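PDB 3GO2: putative L-alanine-DL-glutamate epimerase from Burkholderia xenovorans, which probably acts as a racemase or epimerase of the mandelate racemase/muconate lactonizing enzyme family, with magnesium bound. Local coordinates for residues D9-D14 with V32-F37; Y20-L25 with G322-M327; T142-V147 with L203-D208. All coordinates share one frame; numbering follows the deposited sequence.

Contact 1. Residues D9-D14 with V32-F37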
ATOM      1  N   ASP A   9     -38.216 -25.360  18.137  1.00 16.76           N
ATOM      2  CA  ASP A   9     -39.413 -24.522  18.121  1.00 17.69           C
ATOM      3  C   ASP A   9     -39.036 -23.066  18.341  1.00 17.62           C
ATOM      4  O   ASP A   9     -37.992 -22.768  18.937  1.00 17.00           O
ATOM      5  CB  ASP A   9     -40.348 -24.945  19.248  1.00 18.61           C
ATOM      6  CG  ASP A   9     -40.776 -26.403  19.163  1.00 21.83           C
ATOM      7  OD1 ASP A   9     -41.276 -26.802  18.096  1.00 24.16           O
ATOM      8  OD2 ASP A   9     -40.610 -27.131  20.176  1.00 26.29           O
ATOM      9  N   THR A  10     -39.884 -22.150  17.876  1.00 17.07           N
ATOM     10  CA  THR A  10     -39.690 -20.736  18.177  1.00 17.44           C
ATOM     11  C   THR A  10     -40.900 -20.208  18.908  1.00 17.16           C
ATOM     12  O   THR A  10     -42.022 -20.683  18.674  1.00 18.43           O
ATOM     13  CB  THR A  10     -39.451 -19.886  16.891  1.00 17.92           C
ATOM     14  OG1 THR A  10     -40.544 -20.053  15.990  1.00 18.74           O
ATOM     15  CG2 THR A  10     -38.145 -20.297  16.183  1.00 17.59           C
ATOM     16  N   LEU A  11     -40.672 -19.253  19.802  1.00 16.82           N
ATOM     17  CA  LEU A  11     -41.719 -18.620  20.593  1.00 17.46           C
ATOM     18  C   LEU A  11     -41.560 -17.114  20.545  1.00 17.37           C
ATOM     19  O   LEU A  11     -40.469 -16.600  20.311  1.00 16.85           O
ATOM     20  CB  LEU A  11     -41.662 -19.078  22.058  1.00 17.46           C
ATOM     21  CG  LEU A  11     -41.889 -20.551  22.427  1.00 19.05           C
ATOM     22  CD1 LEU A  11     -40.831 -21.542  21.867  1.00 21.22           C
ATOM     23  CD2 LEU A  11     -41.931 -20.667  23.963  1.00 19.03           C
ATOM     24  N   CYS A  12     -42.641 -16.398  20.791  1.00 17.83           N
ATOM     25  CA  CYS A  12     -42.613 -14.922  20.734  1.00 18.29           C
ATOM     26  C   CYS A  12     -43.554 -14.346  21.788  1.00 18.11           C
ATOM     27  O   CYS A  12     -44.609 -14.911  22.044  1.00 18.24           O
ATOM     28  CB  CYS A  12     -43.006 -14.488  19.324  1.00 19.02           C
ATOM     29  SG  CYS A  12     -42.972 -12.718  19.028  1.00 23.03           S
ATOM     30  N   CYS A  13     -43.158 -13.253  22.445  1.00 17.76           N
ATOM     31  CA  CYS A  13     -44.036 -12.585  23.387  1.00 17.93           C
ATOM     32  C   CYS A  13     -43.890 -11.080  23.318  1.00 17.86           C
ATOM     33  O   CYS A  13     -42.898 -10.535  22.802  1.00 18.08           O
ATOM     34  CB  CYS A  13     -43.784 -13.092  24.809  1.00 18.38           C
ATOM     35  SG  CYS A  13     -42.230 -12.526  25.552  1.00 18.50           S
ATOM     36  N   ASP A  14     -44.895 -10.399  23.846  1.00 17.59           N
ATOM     37  CA  ASP A  14     -44.909  -8.939  23.875  1.00 17.73           C
ATOM     38  C   ASP A  14     -43.800  -8.404  24.777  1.00 17.97           C
ATOM     39  O   ASP A  14     -43.615  -8.892  25.891  1.00 16.69           O
ATOM     40  CB  ASP A  14     -46.243  -8.450  24.460  1.00 17.95           C
ATOM     41  CG  ASP A  14     -46.376  -6.962  24.394  1.00 20.66           C
ATOM     42  OD1 ASP A  14     -46.217  -6.416  23.295  1.00 27.63           O
ATOM     43  OD2 ASP A  14     -46.598  -6.336  25.439  1.00 28.43           O
ATOM     44  N   VAL A  32     -33.783 -29.219  27.603  1.00 16.06           N
ATOM     45  CA  VAL A  32     -34.243 -28.105  26.793  1.00 15.95           C
ATOM     46  C   VAL A  32     -33.193 -27.003  26.802  1.00 15.04           C
ATOM     47  O   VAL A  32     -32.820 -26.514  27.867  1.00 16.55           O
ATOM     48  CB  VAL A  32     -35.572 -27.541  27.282  1.00 16.26           C
ATOM     49  CG1 VAL A  32     -35.985 -26.325  26.478  1.00 16.63           C
ATOM     50  CG2 VAL A  32     -36.657 -28.640  27.238  1.00 16.95           C
ATOM     51  N   GLY A  33     -32.708 -26.658  25.610  1.00 14.94           N
ATOM     52  CA  GLY A  33     -31.811 -25.525  25.416  1.00 13.99           C
ATOM     53  C   GLY A  33     -32.605 -24.349  24.850  1.00 14.51           C
ATOM     54  O   GLY A  33     -33.469 -24.523  23.979  1.00 14.90           O
ATOM     55  N   TRP A  34     -32.279 -23.156  25.348  1.00 13.54           N
ATOM     56  CA  TRP A  34     -32.947 -21.924  24.972  1.00 13.52           C
ATOM     57  C   TRP A  34     -31.976 -20.873  24.477  1.00 13.64           C
ATOM     58  O   TRP A  34     -30.828 -20.779  24.955  1.00 13.49           O
ATOM     59  CB  TRP A  34     -33.609 -21.300  26.199  1.00 14.13           C
ATOM     60  CG  TRP A  34     -34.808 -22.013  26.758  1.00 15.52           C
ATOM     61  CD1 TRP A  34     -34.838 -22.857  27.843  1.00 14.21           C
ATOM     62  CD2 TRP A  34     -36.152 -21.896  26.306  1.00 16.02           C
ATOM     63  NE1 TRP A  34     -36.121 -23.270  28.082  1.00 16.87           N
ATOM     64  CE2 TRP A  34     -36.945 -22.699  27.145  1.00 15.20           C
ATOM     65  CE3 TRP A  34     -36.763 -21.204  25.260  1.00 15.65           C
ATOM     66  CZ2 TRP A  34     -38.312 -22.812  26.975  1.00 17.32           C
ATOM     67  CZ3 TRP A  34     -38.128 -21.321  25.094  1.00 17.54           C
ATOM     68  CH2 TRP A  34     -38.883 -22.116  25.956  1.00 17.97           C
ATOM     69  N   SER A  35     -32.441 -20.089  23.516  1.00 13.18           N
ATOM     70  CA  SER A  35     -31.801 -18.803  23.217  1.00 13.31           C
ATOM     71  C   SER A  35     -32.856 -17.735  23.044  1.00 13.35           C
ATOM     72  O   SER A  35     -34.057 -18.021  22.970  1.00 12.73           O
ATOM     73  CB  SER A  35     -30.950 -18.912  21.940  1.00 13.29           C
ATOM     74  OG  SER A  35     -31.780 -19.077  20.800  1.00 14.18           O
ATOM     75  N   GLU A  36     -32.403 -16.495  22.985  1.00 13.98           N
ATOM     76  CA  GLU A  36     -33.275 -15.360  22.704  1.00 14.20           C
ATOM     77  C   GLU A  36     -32.718 -14.707  21.448  1.00 14.54           C
ATOM     78  O   GLU A  36     -31.517 -14.704  21.258  1.00 14.89           O
ATOM     79  CB  GLU A  36     -33.364 -14.403  23.888  1.00 15.22           C
ATOM     80  CG  GLU A  36     -34.260 -13.187  23.622  1.00 14.68           C
ATOM     81  CD  GLU A  36     -34.371 -12.245  24.810  1.00 17.35           C
ATOM     82  OE1 GLU A  36     -33.974 -12.631  25.911  1.00 15.47           O
ATOM     83  OE2 GLU A  36     -34.873 -11.104  24.619  1.00 17.09           O
ATOM     84  N   PHE A  37     -33.593 -14.264  20.556  1.00 14.50           N
ATOM     85  CA  PHE A  37     -33.199 -13.515  19.351  1.00 14.62           C
ATOM     86  C   PHE A  37     -34.169 -12.344  19.121  1.00 14.99           C
ATOM     87  O   PHE A  37     -35.128 -12.169  19.854  1.00 14.25           O
ATOM     88  CB  PHE A  37     -33.083 -14.439  18.128  1.00 14.81           C
ATOM     89  CG  PHE A  37     -34.381 -15.026  17.635  1.00 14.57           C
ATOM     90  CD1 PHE A  37     -35.084 -14.446  16.569  1.00 15.24           C
ATOM     91  CD2 PHE A  37     -34.895 -16.159  18.212  1.00 13.96           C
ATOM     92  CE1 PHE A  37     -36.256 -15.027  16.080  1.00 15.89           C
ATOM     93  CE2 PHE A  37     -36.083 -16.720  17.753  1.00 15.21           C
ATOM     94  CZ  PHE A  37     -36.773 -16.140  16.698  1.00 15.95           C
TER
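L11 and W34, together with T10 and F37, join the two outer strands of the three-stranded antiparallel sheet of the N-terminal domain, the capping domain of the enolase-type fold, across the strand between them. Strand 19-27 separates 9-14 from 32-37 and takes the backbone hydrogen bonds, with L11 paired to F22 on one flank and G33 to L25 on the other. The nearest CA atoms, those of L11 and E36, are therefore 9.3 Å apart, and side chains rather than backbones bridge the gap. On one face of the sheet a methyl of leucine meets the rim of an indole: L11 CD2 lies in the ring plane of W34, 3.9 Å from CH2 and 4.0 Å from CZ3, so that the benzo edge and not a face receives it. The two side chains cross at about a right angle. W34 reaches this position with CG anti to its carbonyl carbon (chi1 -70°), which sends the six-membered ring toward the middle of the sheet. V32 CG1 packs on one face of the indole, 3.4 Å above its plane and offset toward the rim, and K24 of the central strand touches both L11 and W34. The other face of the sheet has a slighter counterpart, where T10 CG2 comes within 4.4 Å of F37 CZ, approaching the ring obliquely. Here helix 46-57 backs the pair, I50 touching both residues, while the hydroxyl of T10 is bonded to E51. No hydrogen bond links the outer strands directly. Their mutual contact is apolar and carries little directional demand, which leaves the spacing and alignment of the strands to the backbone bonds of the strand between them.

Contact 2. Residues Y20-L25 with G322-M327; sequences YHFVKL and GHLCTM
The ring of Y20 comes obliquely against the backbone of G322, while the ring of F22 receives L324 at its edge, near the ring plane. In the first pair the phenolic end does the touching: Y20 OH lies 3.5 Å from G322 CA, and Y20 CZ is 3.6 Å from the same carbon. With CG anti to the carbonyl carbon (chi1 -69°), the side chain, which leaves the strand toward segment 322-327, brings the phenol against the glycine. The hydroxyl has its polar partner elsewhere, in a hydrogen bond with E352. In the second pair a leucine methyl, L324 CD2, sits 4.3 Å from F22 CD1, a looser, wholly apolar contact. G322 is the N-cap residue of helix 323-335, and T326 N returns a bond to G322 O in the first turn. E36 of strand 32-37 reinforces the junction, since its carboxylate accepts from G322 N and C325 N; the helix start would probably stabilise that negative charge. Thus the central strand of the N-terminal sheet, flanked by 5-14 and 32-37, packs against the beginning of a helix of the C-terminal barrel domain, and the four residues that touch are buried where the domains meet.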
ATOM      1  N   TYR A  20     -40.159 -10.041  22.116  1.00 16.92           N
ATOM      2  CA  TYR A  20     -39.025 -10.930  22.328  1.00 16.45           C
ATOM      3  C   TYR A  20     -39.270 -12.201  21.555  1.00 16.27           C
ATOM      4  O   TYR A  20     -40.404 -12.613  21.406  1.00 17.29           O
ATOM      5  CB  TYR A  20     -38.893 -11.327  23.777  1.00 16.06           C
ATOM      6  CG  TYR A  20     -38.489 -10.256  24.752  1.00 15.50           C
ATOM      7  CD1 TYR A  20     -37.765  -9.119  24.372  1.00 15.22           C
ATOM      8  CD2 TYR A  20     -38.753 -10.430  26.103  1.00 17.41           C
ATOM      9  CE1 TYR A  20     -37.387  -8.182  25.295  1.00 14.76           C
ATOM     10  CE2 TYR A  20     -38.362  -9.496  27.021  1.00 17.67           C
ATOM     11  CZ  TYR A  20     -37.678  -8.380  26.614  1.00 16.16           C
ATOM     12  OH  TYR A  20     -37.283  -7.467  27.569  1.00 16.83           O
ATOM     13  N   HIS A  21     -38.199 -12.838  21.094  1.00 15.56           N
ATOM     14  CA  HIS A  21     -38.287 -14.124  20.442  1.00 14.95           C
ATOM     15  C   HIS A  21     -37.325 -15.126  21.069  1.00 14.78           C
ATOM     16  O   HIS A  21     -36.265 -14.752  21.548  1.00 14.11           O
ATOM     17  CB  HIS A  21     -37.930 -14.007  18.955  1.00 15.50           C
ATOM     18  CG  HIS A  21     -38.786 -13.045  18.195  1.00 16.73           C
ATOM     19  ND1 HIS A  21     -39.771 -13.469  17.328  1.00 20.88           N
ATOM     20  CD2 HIS A  21     -38.773 -11.692  18.125  1.00 22.19           C
ATOM     21  CE1 HIS A  21     -40.344 -12.415  16.769  1.00 21.51           C
ATOM     22  NE2 HIS A  21     -39.763 -11.327  17.237  1.00 21.63           N
ATOM     23  N   PHE A  22     -37.690 -16.401  21.005  1.00 14.15           N
ATOM     24  CA  PHE A  22     -36.907 -17.465  21.627  1.00 13.84           C
ATOM     25  C   PHE A  22     -36.843 -18.671  20.744  1.00 14.71           C
ATOM     26  O   PHE A  22     -37.800 -18.940  20.007  1.00 14.41           O
ATOM     27  CB  PHE A  22     -37.518 -17.875  22.987  1.00 14.60           C
ATOM     28  CG  PHE A  22     -37.755 -16.738  23.899  1.00 14.20           C
ATOM     29  CD1 PHE A  22     -36.728 -16.229  24.666  1.00 15.45           C
ATOM     30  CD2 PHE A  22     -38.995 -16.128  23.979  1.00 14.44           C
ATOM     31  CE1 PHE A  22     -36.944 -15.129  25.494  1.00 14.91           C
ATOM     32  CE2 PHE A  22     -39.212 -15.043  24.814  1.00 15.42           C
ATOM     33  CZ  PHE A  22     -38.192 -14.539  25.552  1.00 15.06           C
ATOM     34  N   VAL A  23     -35.704 -19.361  20.803  1.00 13.34           N
ATOM     35  CA  VAL A  23     -35.541 -20.724  20.263  1.00 13.66           C
ATOM     36  C   VAL A  23     -35.577 -21.703  21.438  1.00 13.56           C
ATOM     37  O   VAL A  23     -34.933 -21.487  22.461  1.00 14.73           O
ATOM     38  CB  VAL A  23     -34.227 -20.918  19.493  1.00 13.72           C
ATOM     39  CG1 VAL A  23     -34.060 -22.381  19.020  1.00 14.78           C
ATOM     40  CG2 VAL A  23     -34.185 -19.963  18.294  1.00 14.55           C
ATOM     41  N   LYS A  24     -36.348 -22.768  21.261  1.00 14.23           N
ATOM     42  CA  LYS A  24     -36.493 -23.845  22.239  1.00 14.20           C
ATOM     43  C   LYS A  24     -36.107 -25.146  21.568  1.00 13.89           C
ATOM     44  O   LYS A  24     -36.776 -25.593  20.633  1.00 14.63           O
ATOM     45  CB  LYS A  24     -37.942 -23.947  22.715  1.00 14.87           C
ATOM     46  CG  LYS A  24     -38.125 -25.018  23.753  1.00 15.70           C
ATOM     47  CD  LYS A  24     -39.591 -25.247  24.074  1.00 18.09           C
ATOM     48  CE  LYS A  24     -39.735 -26.148  25.249  1.00 19.96           C
ATOM     49  NZ  LYS A  24     -41.202 -26.438  25.492  1.00 21.75           N
ATOM     50  N   LEU A  25     -35.025 -25.749  22.024  1.00 13.71           N
ATOM     51  CA  LEU A  25     -34.475 -26.947  21.411  1.00 14.55           C
ATOM     52  C   LEU A  25     -34.564 -28.069  22.430  1.00 14.91           C
ATOM     53  O   LEU A  25     -34.111 -27.916  23.562  1.00 16.72           O
ATOM     54  CB  LEU A  25     -33.009 -26.682  21.023  1.00 14.65           C
ATOM     55  CG  LEU A  25     -32.211 -27.795  20.364  1.00 16.59           C
ATOM     56  CD1 LEU A  25     -31.084 -27.133  19.522  1.00 18.68           C
ATOM     57  CD2 LEU A  25     -31.666 -28.834  21.364  1.00 18.08           C
ATOM     58  N   GLY A 322     -33.903  -9.002  26.331  1.00 16.29           N
ATOM     59  CA  GLY A 322     -34.432  -9.530  27.583  1.00 15.49           C
ATOM     60  C   GLY A 322     -33.383 -10.164  28.478  1.00 15.56           C
ATOM     61  O   GLY A 322     -32.185 -10.190  28.161  1.00 14.63           O
ATOM     62  N   HIS A 323     -33.836 -10.705  29.609  1.00 14.74           N
ATOM     63  CA  HIS A 323     -32.895 -11.293  30.577  1.00 15.15           C
ATOM     64  C   HIS A 323     -32.098 -12.440  30.007  1.00 13.56           C
ATOM     65  O   HIS A 323     -30.960 -12.633  30.391  1.00 13.90           O
ATOM     66  CB  HIS A 323     -33.602 -11.810  31.840  1.00 15.46           C
ATOM     67  CG  HIS A 323     -34.065 -10.738  32.770  1.00 16.80           C
ATOM     68  ND1 HIS A 323     -33.553  -9.457  32.766  1.00 16.80           N
ATOM     69  CD2 HIS A 323     -34.996 -10.771  33.757  1.00 19.49           C
ATOM     70  CE1 HIS A 323     -34.137  -8.754  33.718  1.00 17.36           C
ATOM     71  NE2 HIS A 323     -35.019  -9.527  34.332  1.00 17.35           N
ATOM     72  N   LEU A 324     -32.683 -13.256  29.136  1.00 13.33           N
ATOM     73  CA  LEU A 324     -31.914 -14.378  28.589  1.00 13.07           C
ATOM     74  C   LEU A 324     -30.725 -13.877  27.751  1.00 13.36           C
ATOM     75  O   LEU A 324     -29.622 -14.425  27.851  1.00 14.15           O
ATOM     76  CB  LEU A 324     -32.792 -15.350  27.818  1.00 13.60           C
ATOM     77  CG  LEU A 324     -32.088 -16.525  27.146  1.00 13.14           C
ATOM     78  CD1 LEU A 324     -31.183 -17.277  28.121  1.00 14.58           C
ATOM     79  CD2 LEU A 324     -33.103 -17.486  26.531  1.00 14.45           C
ATOM     80  N   CYS A 325     -30.928 -12.839  26.956  1.00 13.73           N
ATOM     81  CA  CYS A 325     -29.798 -12.237  26.230  1.00 13.76           C
ATOM     82  C   CYS A 325     -28.722 -11.752  27.185  1.00 13.72           C
ATOM     83  O   CYS A 325     -27.532 -11.897  26.899  1.00 13.57           O
ATOM     84  CB  CYS A 325     -30.242 -11.099  25.334  1.00 13.80           C
ATOM     85  SG  CYS A 325     -31.162 -11.672  23.883  1.00 17.28           S
ATOM     86  N   THR A 326     -29.122 -11.174  28.315  1.00 13.68           N
ATOM     87  CA  THR A 326     -28.134 -10.717  29.290  1.00 13.50           C
ATOM     88  C   THR A 326     -27.327 -11.882  29.823  1.00 14.00           C
ATOM     89  O   THR A 326     -26.085 -11.787  29.959  1.00 14.14           O
ATOM     90  CB  THR A 326     -28.800  -9.947  30.459  1.00 12.68           C
ATOM     91  OG1 THR A 326     -29.410  -8.760  29.949  1.00 13.05           O
ATOM     92  CG2 THR A 326     -27.766  -9.549  31.517  1.00 13.64           C
ATOM     93  N   MET A 327     -28.004 -13.000  30.106  1.00 14.48           N
ATOM     94  CA  MET A 327     -27.299 -14.171  30.644  1.00 14.85           C
ATOM     95  C   MET A 327     -26.419 -14.824  29.556  1.00 14.42           C
ATOM     96  O   MET A 327     -25.328 -15.285  29.842  1.00 14.46           O
ATOM     97  CB  MET A 327     -28.278 -15.147  31.282  1.00 14.60           C
ATOM     98  CG  MET A 327     -29.016 -14.574  32.456  1.00 15.54           C
ATOM     99  SD  MET A 327     -27.961 -13.924  33.813  1.00  9.09           S
ATOM    100  CE  MET A 327     -28.981 -14.442  35.255  1.00 17.95           C
TER

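Contact 3. Residues T142-V147 with L203-D208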
ATOM      1  N   THR A 142     -38.758  14.125  29.775  1.00 22.27           N
ATOM      2  CA  THR A 142     -39.340  15.033  28.779  1.00 22.78           C
ATOM      3  C   THR A 142     -38.572  16.342  28.630  1.00 22.50           C
ATOM      4  O   THR A 142     -38.950  17.182  27.813  1.00 22.98           O
ATOM      5  CB  THR A 142     -40.799  15.395  29.148  1.00 23.62           C
ATOM      6  OG1 THR A 142     -40.777  16.069  30.407  1.00 24.59           O
ATOM      7  CG2 THR A 142     -41.668  14.163  29.248  1.00 24.74           C
ATOM      8  N   ASP A 143     -37.495  16.531  29.389  1.00 21.95           N
ATOM      9  CA  ASP A 143     -36.713  17.761  29.323  1.00 22.13           C
ATOM     10  C   ASP A 143     -35.299  17.583  29.865  1.00 21.06           C
ATOM     11  O   ASP A 143     -34.920  16.513  30.346  1.00 20.47           O
ATOM     12  CB  ASP A 143     -37.440  18.925  30.063  1.00 22.79           C
ATOM     13  CG  ASP A 143     -37.711  18.629  31.525  1.00 24.85           C
ATOM     14  OD1 ASP A 143     -37.072  17.748  32.130  1.00 27.51           O
ATOM     15  OD2 ASP A 143     -38.590  19.318  32.091  1.00 27.99           O
ATOM     16  N   LEU A 144     -34.507  18.648  29.803  1.00 21.41           N
ATOM     17  CA  LEU A 144     -33.110  18.555  30.210  1.00 21.24           C
ATOM     18  C   LEU A 144     -32.962  18.269  31.698  1.00 21.88           C
ATOM     19  O   LEU A 144     -32.035  17.592  32.117  1.00 21.30           O
ATOM     20  CB  LEU A 144     -32.324  19.813  29.807  1.00 21.26           C
ATOM     21  CG  LEU A 144     -31.996  19.997  28.320  1.00 21.67           C
ATOM     22  CD1 LEU A 144     -31.494  21.428  28.053  1.00 20.96           C
ATOM     23  CD2 LEU A 144     -30.950  18.979  27.871  1.00 21.01           C
ATOM     24  N   ASP A 145     -33.883  18.780  32.518  1.00 21.67           N
ATOM     25  CA  ASP A 145     -33.828  18.470  33.948  1.00 22.78           C
ATOM     26  C   ASP A 145     -33.998  16.981  34.217  1.00 21.33           C
ATOM     27  O   ASP A 145     -33.340  16.451  35.100  1.00 21.70           O
ATOM     28  CB  ASP A 145     -34.869  19.279  34.736  1.00 23.74           C
ATOM     29  CG  ASP A 145     -34.488  20.748  34.895  1.00 28.06           C
ATOM     30  OD1 ASP A 145     -33.287  21.121  34.822  1.00 32.26           O
ATOM     31  OD2 ASP A 145     -35.431  21.539  35.107  1.00 34.84           O
ATOM     32  N   GLY A 146     -34.853  16.315  33.435  1.00 20.25           N
ATOM     33  CA  GLY A 146     -35.069  14.870  33.524  1.00 20.41           C
ATOM     34  C   GLY A 146     -33.843  14.071  33.113  1.00 19.87           C
ATOM     35  O   GLY A 146     -33.484  13.065  33.747  1.00 19.98           O
ATOM     36  N   VAL A 147     -33.182  14.550  32.063  1.00 19.22           N
ATOM     37  CA  VAL A 147     -31.903  13.977  31.621  1.00 18.38           C
ATOM     38  C   VAL A 147     -30.907  14.012  32.774  1.00 18.55           C
ATOM     39  O   VAL A 147     -30.288  13.001  33.107  1.00 18.15           O
ATOM     40  CB  VAL A 147     -31.371  14.717  30.370  1.00 18.49           C
ATOM     41  CG1 VAL A 147     -29.946  14.306  30.024  1.00 17.60           C
ATOM     42  CG2 VAL A 147     -32.297  14.460  29.182  1.00 18.23           C
ATOM     43  N   LEU A 203     -25.800  16.318  26.522  1.00 16.75           N
ATOM     44  CA  LEU A 203     -24.651  15.774  27.174  1.00 16.77           C
ATOM     45  C   LEU A 203     -24.204  16.615  28.388  1.00 17.63           C
ATOM     46  O   LEU A 203     -23.760  16.059  29.386  1.00 17.92           O
ATOM     47  CB  LEU A 203     -23.499  15.622  26.166  1.00 16.44           C
ATOM     48  CG  LEU A 203     -23.697  14.491  25.172  1.00 16.20           C
ATOM     49  CD1 LEU A 203     -22.634  14.622  24.049  1.00 14.64           C
ATOM     50  CD2 LEU A 203     -23.553  13.152  25.871  1.00 14.97           C
ATOM     51  N   GLU A 204     -24.324  17.935  28.301  1.00 18.10           N
ATOM     52  CA  GLU A 204     -23.981  18.809  29.453  1.00 19.32           C
ATOM     53  C   GLU A 204     -24.890  18.543  30.655  1.00 18.57           C
ATOM     54  O   GLU A 204     -24.403  18.485  31.799  1.00 19.08           O
ATOM     55  CB  GLU A 204     -23.972  20.281  29.050  1.00 19.68           C
ATOM     56  CG  GLU A 204     -22.710  20.624  28.250  1.00 22.45           C
ATOM     57  CD  GLU A 204     -22.684  22.030  27.701  1.00 26.94           C
ATOM     58  OE1 GLU A 204     -23.741  22.690  27.719  1.00 28.90           O
ATOM     59  OE2 GLU A 204     -21.591  22.468  27.262  1.00 27.66           O
ATOM     60  N   ALA A 205     -26.174  18.333  30.388  1.00 18.69           N
ATOM     61  CA  ALA A 205     -27.141  17.961  31.430  1.00 19.13           C
ATOM     62  C   ALA A 205     -26.817  16.608  32.021  1.00 19.20           C
ATOM     63  O   ALA A 205     -26.844  16.408  33.254  1.00 18.98           O
ATOM     64  CB  ALA A 205     -28.574  17.999  30.902  1.00 18.95           C
ATOM     65  N   LEU A 206     -26.520  15.649  31.148  1.00 19.46           N
ATOM     66  CA  LEU A 206     -26.121  14.336  31.622  1.00 19.40           C
ATOM     67  C   LEU A 206     -24.880  14.375  32.508  1.00 19.84           C
ATOM     68  O   LEU A 206     -24.837  13.717  33.549  1.00 20.33           O
ATOM     69  CB  LEU A 206     -25.907  13.394  30.425  1.00 20.77           C
ATOM     70  CG  LEU A 206     -26.177  11.934  30.672  1.00 21.16           C
ATOM     71  CD1 LEU A 206     -27.678  11.663  30.900  1.00 21.21           C
ATOM     72  CD2 LEU A 206     -25.654  11.123  29.464  1.00 21.26           C
ATOM     73  N   ARG A 207     -23.870  15.161  32.106  1.00 19.12           N
ATOM     74  CA  ARG A 207     -22.638  15.265  32.859  1.00 20.10           C
ATOM     75  C   ARG A 207     -22.861  15.943  34.221  1.00 20.25           C
ATOM     76  O   ARG A 207     -22.254  15.543  35.232  1.00 21.27           O
ATOM     77  CB  ARG A 207     -21.590  16.051  32.068  1.00 19.54           C
ATOM     78  CG  ARG A 207     -20.305  16.353  32.842  1.00 21.90           C
ATOM     79  CD  ARG A 207     -19.699  15.072  33.423  1.00 23.73           C
ATOM     80  NE  ARG A 207     -19.135  14.217  32.379  1.00 24.01           N
ATOM     81  CZ  ARG A 207     -18.830  12.925  32.512  1.00 25.66           C
ATOM     82  NH1 ARG A 207     -19.063  12.269  33.636  1.00 24.07           N
ATOM     83  NH2 ARG A 207     -18.284  12.284  31.483  1.00 27.35           N
ATOM     84  N   ASP A 208     -23.709  16.964  34.215  1.00 21.47           N
ATOM     85  CA  ASP A 208     -24.086  17.716  35.429  1.00 22.61           C
ATOM     86  C   ASP A 208     -24.691  16.740  36.462  1.00 23.31           C
ATOM     87  O   ASP A 208     -24.385  16.828  37.648  1.00 23.96           O
ATOM     88  CB  ASP A 208     -25.076  18.837  35.046  1.00 23.11           C
ATOM     89  CG  ASP A 208     -25.403  19.793  36.193  1.00 26.91           C
ATOM     90  OD1 ASP A 208     -24.675  19.807  37.209  1.00 29.75           O
ATOM     91  OD2 ASP A 208     -26.399  20.553  36.053  1.00 31.72           O
TER
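G146 N donates to D143 OD1 at 2.9 Å, with an N-H...O angle of 151° and the oxygen met nearly along its C-O bond, and so fixes the helical turn from which L144 and V147 reach A205 and L206. D143 is the N-cap of helix 144-156; its side chain folds back over the first turn while its carbonyl oxygen accepts from V147 N. No hydrogen bond crosses the contact; methyl groups meet one another and two backbone carbonyl oxygens. The small methyl of A205 lets the helices come close: A205 CB rests 3.7 Å from L144 O, and it also meets L144 CD2 and V147 CG1, each at 4.0 Å. V147 points toward the partner helix. With CG1 anti to its backbone N (chi1 170°), that methyl goes past the alanine to L206 CD1, at 3.6 Å the closest pair of side-chain atoms here. The side chains of V147 and L206 cross at about a right angle, and L206 CD1 also touches V147 O at 3.7 Å. L144 is partly exposed, whereas L206 is buried and continues inward to I162, T164 and I216 of the strands beneath. A salt bridge from D208 to K148, the residue following V147, adds a charged tie between the same two helices. Helix 193-210 leads from strand 161-168 to the parallel strand 215-219, the beta-alpha-beta crossover of a TIM-type barrel, and helix 144-156 precedes the first of those strands. Such side-by-side packing of successive helices over the strands is characteristic of the outer layer of this barrel.

How the contacts relate
Contacts 1 and 2 form one unit, their centres about 6 Å apart: the strand of contact 2 is the middle strand bridged by contact 1, with D9 O 2.8 Å from K24 N. Contact 1 links the outer strands of the N-terminal sheet across the middle one; contact 2 packs that middle strand against the barrel domain. Contact 3 belongs to the barrel's far side, its centre about 37 Å from that of contact 1 and about 33 Å from that of contact 2. The ligand-binding region lies between them. The Y20 side chain is about 11 Å from that of H125, and the L206 side chain about 8 Å from that of K163; both H125 and K163 bind 2-oxoglutarate in another structure of this protein.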